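Local coordinates for FERM, ARHGEF and pleckstrin domain-containing protein 2 (Mus musculus, PDB 4GYV) that activates the small GTPase RAC1 as a guanine nucleotide exchange factor, through the DH domain described here, and helps remodel the actin cytoskeleton, at residues 16-30 against 56-70. Numbering follows the deposited sequence.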
ATOM      1  N   LEU A  16      13.009  -4.236   8.077  1.00 48.47           N
ATOM      2  CA  LEU A  16      11.576  -4.028   8.021  1.00 45.36           C
ATOM      3  C   LEU A  16      11.090  -3.692   6.621  1.00 45.05           C
ATOM      4  O   LEU A  16      10.218  -4.358   6.089  1.00 46.43           O
ATOM      5  CB  LEU A  16      11.200  -2.894   8.955  1.00 46.68           C
ATOM      6  CG  LEU A  16       9.712  -2.592   8.934  1.00 46.36           C
ATOM      7  CD1 LEU A  16       9.019  -3.819   9.404  1.00 53.85           C
ATOM      8  CD2 LEU A  16       9.383  -1.456   9.849  1.00 35.18           C
ATOM      9  N   ALA A  17      11.644  -2.645   6.032  1.00 44.50           N
ATOM     10  CA  ALA A  17      11.182  -2.214   4.722  1.00 41.88           C
ATOM     11  C   ALA A  17      11.302  -3.332   3.703  1.00 51.90           C
ATOM     12  O   ALA A  17      10.407  -3.527   2.885  1.00 59.37           O
ATOM     13  CB  ALA A  17      11.942  -0.989   4.252  1.00 37.02           C
ATOM     14  N   THR A  18      12.400  -4.070   3.749  1.00 44.85           N
ATOM     15  CA  THR A  18      12.569  -5.149   2.798  1.00 45.75           C
ATOM     16  C   THR A  18      11.674  -6.355   3.090  1.00 48.33           C
ATOM     17  O   THR A  18      11.298  -7.075   2.178  1.00 57.67           O
ATOM     18  CB  THR A  18      14.053  -5.575   2.634  1.00 32.14           C
ATOM     19  OG1 THR A  18      14.566  -6.088   3.869  1.00 39.29           O
ATOM     20  CG2 THR A  18      14.879  -4.413   2.159  1.00 37.78           C
ATOM     21  N   GLU A  19      11.327  -6.572   4.351  1.00 47.08           N
ATOM     22  CA  GLU A  19      10.384  -7.642   4.692  1.00 48.85           C
ATOM     23  C   GLU A  19       8.977  -7.399   4.112  1.00 50.10           C
ATOM     24  O   GLU A  19       8.378  -8.321   3.548  1.00 42.78           O
ATOM     25  CB  GLU A  19      10.279  -7.843   6.206  1.00 38.73           C
ATOM     26  CG  GLU A  19       9.578  -9.133   6.593  1.00 40.82           C
ATOM     27  CD  GLU A  19      10.473 -10.379   6.392  1.00 52.28           C
ATOM     28  OE1 GLU A  19      11.658 -10.235   6.004  1.00 54.75           O
ATOM     29  OE2 GLU A  19       9.989 -11.508   6.625  1.00 48.04           O
ATOM     30  N   ARG A  20       8.469  -6.169   4.270  1.00 44.42           N
ATOM     31  CA  ARG A  20       7.165  -5.769   3.746  1.00 48.59           C
ATOM     32  C   ARG A  20       7.066  -6.048   2.240  1.00 51.65           C
ATOM     33  O   ARG A  20       6.089  -6.635   1.784  1.00 57.40           O
ATOM     34  CB  ARG A  20       6.876  -4.291   4.039  1.00 57.31           C
ATOM     35  CG  ARG A  20       5.745  -4.019   5.034  1.00 76.73           C
ATOM     36  CD  ARG A  20       5.301  -2.543   5.070  1.00 95.08           C
ATOM     37  NE  ARG A  20       5.553  -1.882   6.364  1.00116.77           N
ATOM     38  CZ  ARG A  20       6.502  -0.966   6.592  1.00126.37           C
ATOM     39  NH1 ARG A  20       7.318  -0.583   5.614  1.00133.53           N
ATOM     40  NH2 ARG A  20       6.636  -0.425   7.803  1.00118.83           N
ATOM     41  N   THR A  21       8.084  -5.650   1.478  1.00 44.52           N
ATOM     42  CA  THR A  21       8.105  -5.880   0.043  1.00 47.19           C
ATOM     43  C   THR A  21       8.130  -7.363  -0.309  1.00 53.58           C
ATOM     44  O   THR A  21       7.452  -7.802  -1.231  1.00 55.25           O
ATOM     45  CB  THR A  21       9.345  -5.274  -0.605  1.00 48.98           C
ATOM     46  OG1 THR A  21       9.360  -3.880  -0.366  1.00 49.74           O
ATOM     47  CG2 THR A  21       9.317  -5.493  -2.115  1.00 61.94           C
ATOM     48  N   TYR A  22       8.947  -8.132   0.396  1.00 50.13           N
ATOM     49  CA  TYR A  22       9.135  -9.529   0.038  1.00 46.73           C
ATOM     50  C   TYR A  22       7.811 -10.235   0.238  1.00 53.96           C
ATOM     51  O   TYR A  22       7.450 -11.125  -0.535  1.00 60.64           O
ATOM     52  CB  TYR A  22      10.272 -10.150   0.856  1.00 35.85           C
ATOM     53  CG  TYR A  22      10.248 -11.646   1.009  1.00 37.22           C
ATOM     54  CD1 TYR A  22      10.625 -12.474  -0.024  1.00 43.10           C
ATOM     55  CD2 TYR A  22       9.871 -12.229   2.206  1.00 43.57           C
ATOM     56  CE1 TYR A  22      10.604 -13.852   0.124  1.00 52.59           C
ATOM     57  CE2 TYR A  22       9.845 -13.597   2.366  1.00 43.42           C
ATOM     58  CZ  TYR A  22      10.210 -14.401   1.323  1.00 54.98           C
ATOM     59  OH  TYR A  22      10.199 -15.762   1.484  1.00 70.25           O
ATOM     60  N   LEU A  23       7.067  -9.792   1.250  1.00 46.19           N
ATOM     61  CA  LEU A  23       5.744 -10.335   1.538  1.00 40.87           C
ATOM     62  C   LEU A  23       4.749 -10.072   0.417  1.00 50.30           C
ATOM     63  O   LEU A  23       4.086 -10.998  -0.058  1.00 60.98           O
ATOM     64  CB  LEU A  23       5.236  -9.839   2.890  1.00 35.34           C
ATOM     65  CG  LEU A  23       5.807 -10.735   3.991  1.00 44.73           C
ATOM     66  CD1 LEU A  23       5.766 -10.075   5.319  1.00 44.93           C
ATOM     67  CD2 LEU A  23       5.088 -12.065   4.053  1.00 46.91           C
ATOM     68  N   LYS A  24       4.657  -8.819  -0.018  1.00 49.96           N
ATOM     69  CA  LYS A  24       3.855  -8.467  -1.174  1.00 42.83           C
ATOM     70  C   LYS A  24       4.260  -9.319  -2.405  1.00 54.21           C
ATOM     71  O   LYS A  24       3.418  -9.653  -3.234  1.00 58.39           O
ATOM     72  CB  LYS A  24       3.995  -6.975  -1.472  1.00 47.41           C
ATOM     73  CG  LYS A  24       3.178  -6.045  -0.579  1.00 68.77           C
ATOM     74  CD  LYS A  24       2.105  -5.280  -1.393  1.00 94.55           C
ATOM     75  CE  LYS A  24       0.942  -4.762  -0.515  1.00111.32           C
ATOM     76  NZ  LYS A  24       1.330  -3.637   0.403  1.00115.25           N
ATOM     77  N   ASP A  25       5.541  -9.672  -2.518  1.00 49.01           N
ATOM     78  CA  ASP A  25       6.016 -10.497  -3.629  1.00 48.04           C
ATOM     79  C   ASP A  25       5.479 -11.922  -3.506  1.00 48.95           C
ATOM     80  O   ASP A  25       4.991 -12.489  -4.482  1.00 50.78           O
ATOM     81  CB  ASP A  25       7.550 -10.480  -3.738  1.00 43.64           C
ATOM     82  CG  ASP A  25       8.086  -9.184  -4.348  1.00 62.19           C
ATOM     83  OD1 ASP A  25       7.295  -8.484  -5.027  1.00 67.24           O
ATOM     84  OD2 ASP A  25       9.294  -8.870  -4.158  1.00 65.02           O
ATOM     85  N   LEU A  26       5.542 -12.490  -2.307  1.00 38.86           N
ATOM     86  CA  LEU A  26       4.899 -13.766  -2.061  1.00 43.53           C
ATOM     87  C   LEU A  26       3.403 -13.741  -2.399  1.00 52.46           C
ATOM     88  O   LEU A  26       2.852 -14.727  -2.892  1.00 56.48           O
ATOM     89  CB  LEU A  26       5.068 -14.184  -0.607  1.00 41.32           C
ATOM     90  CG  LEU A  26       6.481 -14.533  -0.163  1.00 46.09           C
ATOM     91  CD1 LEU A  26       6.420 -15.175   1.227  1.00 43.59           C
ATOM     92  CD2 LEU A  26       7.201 -15.430  -1.202  1.00 39.90           C
ATOM     93  N   GLU A  27       2.733 -12.623  -2.133  1.00 43.61           N
ATOM     94  CA  GLU A  27       1.298 -12.566  -2.433  1.00 47.66           C
ATOM     95  C   GLU A  27       0.977 -12.727  -3.932  1.00 46.97           C
ATOM     96  O   GLU A  27      -0.119 -13.150  -4.279  1.00 54.83           O
ATOM     97  CB  GLU A  27       0.635 -11.330  -1.815  1.00 41.66           C
ATOM     98  CG  GLU A  27       0.772 -11.322  -0.305  1.00 42.32           C
ATOM     99  CD  GLU A  27       0.036 -10.196   0.404  1.00 55.60           C
ATOM    100  OE1 GLU A  27      -0.344  -9.166  -0.216  1.00 60.93           O
ATOM    101  OE2 GLU A  27      -0.146 -10.368   1.624  1.00 61.12           O
ATOM    102  N   VAL A  28       1.928 -12.409  -4.805  1.00 39.89           N
ATOM    103  CA  VAL A  28       1.761 -12.672  -6.225  1.00 55.89           C
ATOM    104  C   VAL A  28       1.466 -14.148  -6.434  1.00 63.11           C
ATOM    105  O   VAL A  28       0.637 -14.516  -7.261  1.00 64.35           O
ATOM    106  CB  VAL A  28       3.018 -12.347  -7.042  1.00 49.27           C
ATOM    107  CG1 VAL A  28       2.777 -12.690  -8.506  1.00 51.19           C
ATOM    108  CG2 VAL A  28       3.382 -10.899  -6.903  1.00 39.12           C
ATOM    109  N   ILE A  29       2.142 -14.996  -5.671  1.00 56.84           N
ATOM    110  CA  ILE A  29       1.918 -16.434  -5.780  1.00 49.30           C
ATOM    111  C   ILE A  29       0.758 -16.907  -4.935  1.00 48.90           C
ATOM    112  O   ILE A  29      -0.144 -17.567  -5.437  1.00 58.49           O
ATOM    113  CB  ILE A  29       3.129 -17.216  -5.317  1.00 38.59           C
ATOM    114  CG1 ILE A  29       4.317 -16.922  -6.216  1.00 40.67           C
ATOM    115  CG2 ILE A  29       2.818 -18.689  -5.287  1.00 39.88           C
ATOM    116  CD1 ILE A  29       5.630 -17.311  -5.548  1.00 49.78           C
ATOM    117  N   THR A  30       0.798 -16.576  -3.648  1.00 46.04           N
ATOM    118  CA  THR A  30      -0.145 -17.136  -2.687  1.00 48.91           C
ATOM    119  C   THR A  30      -1.579 -16.690  -2.904  1.00 51.19           C
ATOM    120  O   THR A  30      -2.516 -17.437  -2.606  1.00 55.73           O
ATOM    121  CB  THR A  30       0.275 -16.841  -1.260  1.00 56.09           C
ATOM    122  OG1 THR A  30       0.086 -15.445  -0.961  1.00 65.91           O
ATOM    123  CG2 THR A  30       1.711 -17.208  -1.103  1.00 55.11           C
ATOM    124  N   ASP A  56       2.886 -21.540   1.397  1.00 52.04           N
ATOM    125  CA  ASP A  56       1.952 -21.158   2.454  1.00 48.61           C
ATOM    126  C   ASP A  56       2.553 -21.077   3.854  1.00 57.94           C
ATOM    127  O   ASP A  56       2.351 -20.074   4.546  1.00 66.07           O
ATOM    128  CB  ASP A  56       0.736 -22.073   2.488  1.00 51.70           C
ATOM    129  CG  ASP A  56      -0.310 -21.715   1.447  1.00 63.76           C
ATOM    130  OD1 ASP A  56      -0.278 -20.582   0.903  1.00 60.89           O
ATOM    131  OD2 ASP A  56      -1.176 -22.587   1.190  1.00 74.42           O
ATOM    132  N   PRO A  57       3.295 -22.117   4.283  1.00 59.81           N
ATOM    133  CA  PRO A  57       3.901 -22.002   5.621  1.00 60.80           C
ATOM    134  C   PRO A  57       5.011 -20.946   5.684  1.00 55.01           C
ATOM    135  O   PRO A  57       5.137 -20.277   6.702  1.00 49.58           O
ATOM    136  CB  PRO A  57       4.510 -23.391   5.860  1.00 45.58           C
ATOM    137  CG  PRO A  57       4.029 -24.245   4.774  1.00 53.18           C
ATOM    138  CD  PRO A  57       3.694 -23.369   3.622  1.00 48.13           C
ATOM    139  N   VAL A  58       5.809 -20.833   4.622  1.00 49.33           N
ATOM    140  CA  VAL A  58       6.839 -19.813   4.535  1.00 50.53           C
ATOM    141  C   VAL A  58       6.225 -18.429   4.706  1.00 55.70           C
ATOM    142  O   VAL A  58       6.741 -17.598   5.465  1.00 56.68           O
ATOM    143  CB  VAL A  58       7.587 -19.879   3.182  1.00 48.76           C
ATOM    144  CG1 VAL A  58       8.302 -18.556   2.874  1.00 39.14           C
ATOM    145  CG2 VAL A  58       8.557 -21.028   3.170  1.00 44.97           C
ATOM    146  N   TYR A  59       5.119 -18.181   4.014  1.00 46.56           N
ATOM    147  CA  TYR A  59       4.419 -16.912   4.177  1.00 48.51           C
ATOM    148  C   TYR A  59       3.964 -16.677   5.629  1.00 52.61           C
ATOM    149  O   TYR A  59       4.123 -15.580   6.165  1.00 50.54           O
ATOM    150  CB  TYR A  59       3.245 -16.831   3.220  1.00 40.50           C
ATOM    151  CG  TYR A  59       2.459 -15.554   3.281  1.00 42.07           C
ATOM    152  CD1 TYR A  59       1.401 -15.408   4.170  1.00 45.48           C
ATOM    153  CD2 TYR A  59       2.749 -14.503   2.426  1.00 48.57           C
ATOM    154  CE1 TYR A  59       0.668 -14.238   4.223  1.00 49.34           C
ATOM    155  CE2 TYR A  59       2.005 -13.327   2.460  1.00 52.83           C
ATOM    156  CZ  TYR A  59       0.971 -13.202   3.362  1.00 54.65           C
ATOM    157  OH  TYR A  59       0.247 -12.033   3.400  1.00 61.39           O
ATOM    158  N   GLU A  60       3.416 -17.699   6.275  1.00 49.94           N
ATOM    159  CA  GLU A  60       3.013 -17.536   7.668  1.00 50.49           C
ATOM    160  C   GLU A  60       4.188 -17.117   8.539  1.00 51.07           C
ATOM    161  O   GLU A  60       4.051 -16.254   9.399  1.00 53.81           O
ATOM    162  CB  GLU A  60       2.378 -18.803   8.224  1.00 48.78           C
ATOM    163  CG  GLU A  60       1.003 -19.034   7.690  1.00 71.39           C
ATOM    164  CD  GLU A  60       0.402 -20.330   8.181  1.00 89.38           C
ATOM    165  OE1 GLU A  60       0.883 -20.836   9.244  1.00 89.95           O
ATOM    166  OE2 GLU A  60      -0.543 -20.820   7.491  1.00 90.31           O
ATOM    167  N   PHE A  61       5.341 -17.732   8.307  1.00 44.81           N
ATOM    168  CA  PHE A  61       6.514 -17.406   9.074  1.00 49.09           C
ATOM    169  C   PHE A  61       6.880 -15.926   8.963  1.00 51.76           C
ATOM    170  O   PHE A  61       7.043 -15.230   9.981  1.00 57.72           O
ATOM    171  CB  PHE A  61       7.710 -18.243   8.654  1.00 45.57           C
ATOM    172  CG  PHE A  61       8.985 -17.693   9.160  1.00 47.94           C
ATOM    173  CD1 PHE A  61       9.388 -17.967  10.458  1.00 52.58           C
ATOM    174  CD2 PHE A  61       9.748 -16.834   8.372  1.00 49.08           C
ATOM    175  CE1 PHE A  61      10.548 -17.431  10.961  1.00 55.14           C
ATOM    176  CE2 PHE A  61      10.909 -16.286   8.866  1.00 55.08           C
ATOM    177  CZ  PHE A  61      11.314 -16.585  10.169  1.00 50.84           C
ATOM    178  N   HIS A  62       7.025 -15.460   7.728  1.00 39.44           N
ATOM    179  CA  HIS A  62       7.387 -14.076   7.497  1.00 44.64           C
ATOM    180  C   HIS A  62       6.346 -13.103   8.036  1.00 51.60           C
ATOM    181  O   HIS A  62       6.660 -12.009   8.466  1.00 61.93           O
ATOM    182  CB  HIS A  62       7.658 -13.839   6.023  1.00 43.04           C
ATOM    183  CG  HIS A  62       8.880 -14.551   5.530  1.00 48.21           C
ATOM    184  ND1 HIS A  62      10.155 -14.107   5.798  1.00 50.68           N
ATOM    185  CD2 HIS A  62       9.023 -15.694   4.821  1.00 51.76           C
ATOM    186  CE1 HIS A  62      11.030 -14.939   5.264  1.00 59.76           C
ATOM    187  NE2 HIS A  62      10.369 -15.909   4.661  1.00 55.28           N
ATOM    188  N   ARG A  63       5.100 -13.514   8.045  1.00 48.65           N
ATOM    189  CA  ARG A  63       4.088 -12.643   8.572  1.00 50.15           C
ATOM    190  C   ARG A  63       4.197 -12.442  10.060  1.00 49.68           C
ATOM    191  O   ARG A  63       3.942 -11.351  10.559  1.00 59.41           O
ATOM    192  CB  ARG A  63       2.721 -13.157   8.196  1.00 52.58           C
ATOM    193  CG  ARG A  63       2.277 -12.495   6.949  1.00 48.66           C
ATOM    194  CD  ARG A  63       1.803 -11.106   7.252  1.00 52.19           C
ATOM    195  NE  ARG A  63       0.689 -10.904   6.359  1.00 56.13           N
ATOM    196  CZ  ARG A  63      -0.558 -10.671   6.725  1.00 54.51           C
ATOM    197  NH1 ARG A  63      -0.893 -10.518   7.992  1.00 48.53           N
ATOM    198  NH2 ARG A  63      -1.477 -10.563   5.788  1.00 75.99           N
ATOM    199  N   GLY A  64       4.586 -13.487  10.766  1.00 43.74           N
ATOM    200  CA  GLY A  64       4.757 -13.377  12.197  1.00 49.92           C
ATOM    201  C   GLY A  64       5.988 -12.548  12.476  1.00 58.91           C
ATOM    202  O   GLY A  64       6.018 -11.739  13.399  1.00 57.77           O
ATOM    203  N   PHE A  65       7.010 -12.756  11.663  1.00 56.91           N
ATOM    204  CA  PHE A  65       8.241 -12.011  11.786  1.00 51.35           C
ATOM    205  C   PHE A  65       8.010 -10.524  11.543  1.00 53.11           C
ATOM    206  O   PHE A  65       8.475  -9.671  12.301  1.00 52.08           O
ATOM    207  CB  PHE A  65       9.244 -12.543  10.776  1.00 48.85           C
ATOM    208  CG  PHE A  65      10.573 -11.891  10.858  1.00 52.31           C
ATOM    209  CD1 PHE A  65      11.194 -11.721  12.079  1.00 53.11           C
ATOM    210  CD2 PHE A  65      11.211 -11.439   9.713  1.00 51.99           C
ATOM    211  CE1 PHE A  65      12.437 -11.113  12.162  1.00 54.87           C
ATOM    212  CE2 PHE A  65      12.452 -10.834   9.791  1.00 51.98           C
ATOM    213  CZ  PHE A  65      13.068 -10.680  11.022  1.00 50.63           C
ATOM    214  N   LEU A  66       7.294 -10.213  10.472  1.00 46.64           N
ATOM    215  CA  LEU A  66       7.056  -8.828  10.126  1.00 45.72           C
ATOM    216  C   LEU A  66       6.294  -8.166  11.246  1.00 46.44           C
ATOM    217  O   LEU A  66       6.555  -7.030  11.613  1.00 53.64           O
ATOM    218  CB  LEU A  66       6.262  -8.719   8.830  1.00 40.50           C
ATOM    219  CG  LEU A  66       5.765  -7.312   8.469  1.00 40.96           C
ATOM    220  CD1 LEU A  66       6.926  -6.372   8.322  1.00 32.68           C
ATOM    221  CD2 LEU A  66       4.928  -7.317   7.188  1.00 33.13           C
ATOM    222  N   HIS A  67       5.360  -8.903  11.815  1.00 42.29           N
ATOM    223  CA  HIS A  67       4.521  -8.339  12.858  1.00 46.98           C
ATOM    224  C   HIS A  67       5.348  -7.897  14.055  1.00 50.72           C
ATOM    225  O   HIS A  67       5.105  -6.842  14.643  1.00 54.10           O
ATOM    226  CB  HIS A  67       3.489  -9.355  13.292  1.00 39.77           C
ATOM    227  CG  HIS A  67       2.522  -8.820  14.290  1.00 66.11           C
ATOM    228  ND1 HIS A  67       2.651  -9.052  15.646  1.00 62.42           N
ATOM    229  CD2 HIS A  67       1.423  -8.045  14.136  1.00 56.18           C
ATOM    230  CE1 HIS A  67       1.662  -8.457  16.282  1.00 59.38           C
ATOM    231  NE2 HIS A  67       0.906  -7.838  15.390  1.00 57.96           N
ATOM    232  N   GLU A  68       6.332  -8.720  14.398  1.00 49.40           N
ATOM    233  CA  GLU A  68       7.176  -8.466  15.540  1.00 52.99           C
ATOM    234  C   GLU A  68       8.154  -7.331  15.235  1.00 56.16           C
ATOM    235  O   GLU A  68       8.369  -6.441  16.063  1.00 58.45           O
ATOM    236  CB  GLU A  68       7.896  -9.743  15.935  1.00 40.45           C
ATOM    237  CG  GLU A  68       7.001 -10.754  16.627  1.00 56.74           C
ATOM    238  CD  GLU A  68       7.739 -12.034  17.016  1.00 73.09           C
ATOM    239  OE1 GLU A  68       8.949 -11.967  17.307  1.00 73.77           O
ATOM    240  OE2 GLU A  68       7.115 -13.119  17.010  1.00 90.73           O
ATOM    241  N   VAL A  69       8.713  -7.342  14.033  1.00 51.77           N
ATOM    242  CA  VAL A  69       9.651  -6.301  13.643  1.00 47.70           C
ATOM    243  C   VAL A  69       8.966  -4.939  13.584  1.00 51.27           C
ATOM    244  O   VAL A  69       9.546  -3.936  13.978  1.00 54.73           O
ATOM    245  CB  VAL A  69      10.350  -6.623  12.309  1.00 38.29           C
ATOM    246  CG1 VAL A  69      11.204  -5.485  11.876  1.00 38.75           C
ATOM    247  CG2 VAL A  69      11.218  -7.860  12.459  1.00 39.84           C
ATOM    248  N   GLU A  70       7.720  -4.913  13.134  1.00 49.10           N
ATOM    249  CA  GLU A  70       6.979  -3.663  13.000  1.00 46.44           C
ATOM    250  C   GLU A  70       6.659  -3.007  14.339  1.00 52.65           C
ATOM    251  O   GLU A  70       6.730  -1.775  14.467  1.00 53.88           O
ATOM    252  CB  GLU A  70       5.685  -3.902  12.228  1.00 51.41           C
ATOM    253  CG  GLU A  70       5.730  -3.359  10.815  1.00 74.79           C
ATOM    254  CD  GLU A  70       4.594  -3.871   9.948  1.00 85.28           C
ATOM    255  OE1 GLU A  70       3.662  -4.521  10.496  1.00 85.21           O
ATOM    256  OE2 GLU A  70       4.646  -3.615   8.720  1.00 82.51           O
TER
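The phenol oxygen of Tyr-59 is held from two sides. It donates to Glu-27 OE2 across the contact, and it accepts from Arg-63 one turn further along its own helix. Arg-63 grips it side-on: NE lies 3.2 Å and NH2 3.3 Å from Tyr-59 OH. The Tyr-59 ring has its CG anti to the backbone N (chi1 -179°) and reaches across to helix 16-30, where Leu-26 CB lies in the ring plane at its edge, 3.8 Å from Tyr-59 CD2. A second copy of the protein adds to this cluster: its Asp-214 pairs with Arg-63, and its Val-216 N also reaches Glu-27 OE2. A phenylalanine in place of Tyr-59 would probably cost Glu-27 the hydroxyl donor from this helix and Arg-63 the oxygen its NE and NH2 share.

Between the polar ends the helices interlock. Leu-23 sits as a knob among Tyr-59, His-62, Arg-63 and Leu-66, and its CD1 touches Leu-66 CD2 at 3.4 Å. Leu-66 in turn fits among Leu-16, Glu-19, Arg-20 and Leu-23.

His-62 ND1 donates to Glu-19 OE2 at 2.7 Å, on the syn side of the carboxylate and near the ring plane. Tyr-22 points its CE2 edge at one face of this imidazole, a T-shaped pair with planes 74° apart. Phe-61 CD2 lies over the opposite face. Arg-156 and Tyr-160 of helix 152-170 bind the other oxygen, Glu-19 OE1. Tyr-160 OH also bonds His-62 ND1. At the far end Arg-20 NE makes a partly exposed salt bridge to Glu-70 OE2 at 3.1 Å.

Segments 16-30 and 56-70 of the all-helical DH domain run roughly antiparallel, at 149°. Buried polar groups flank the leucine core, and Glu-19, shared between His-62 and Arg-156, ties this helix pair to helix 152-170.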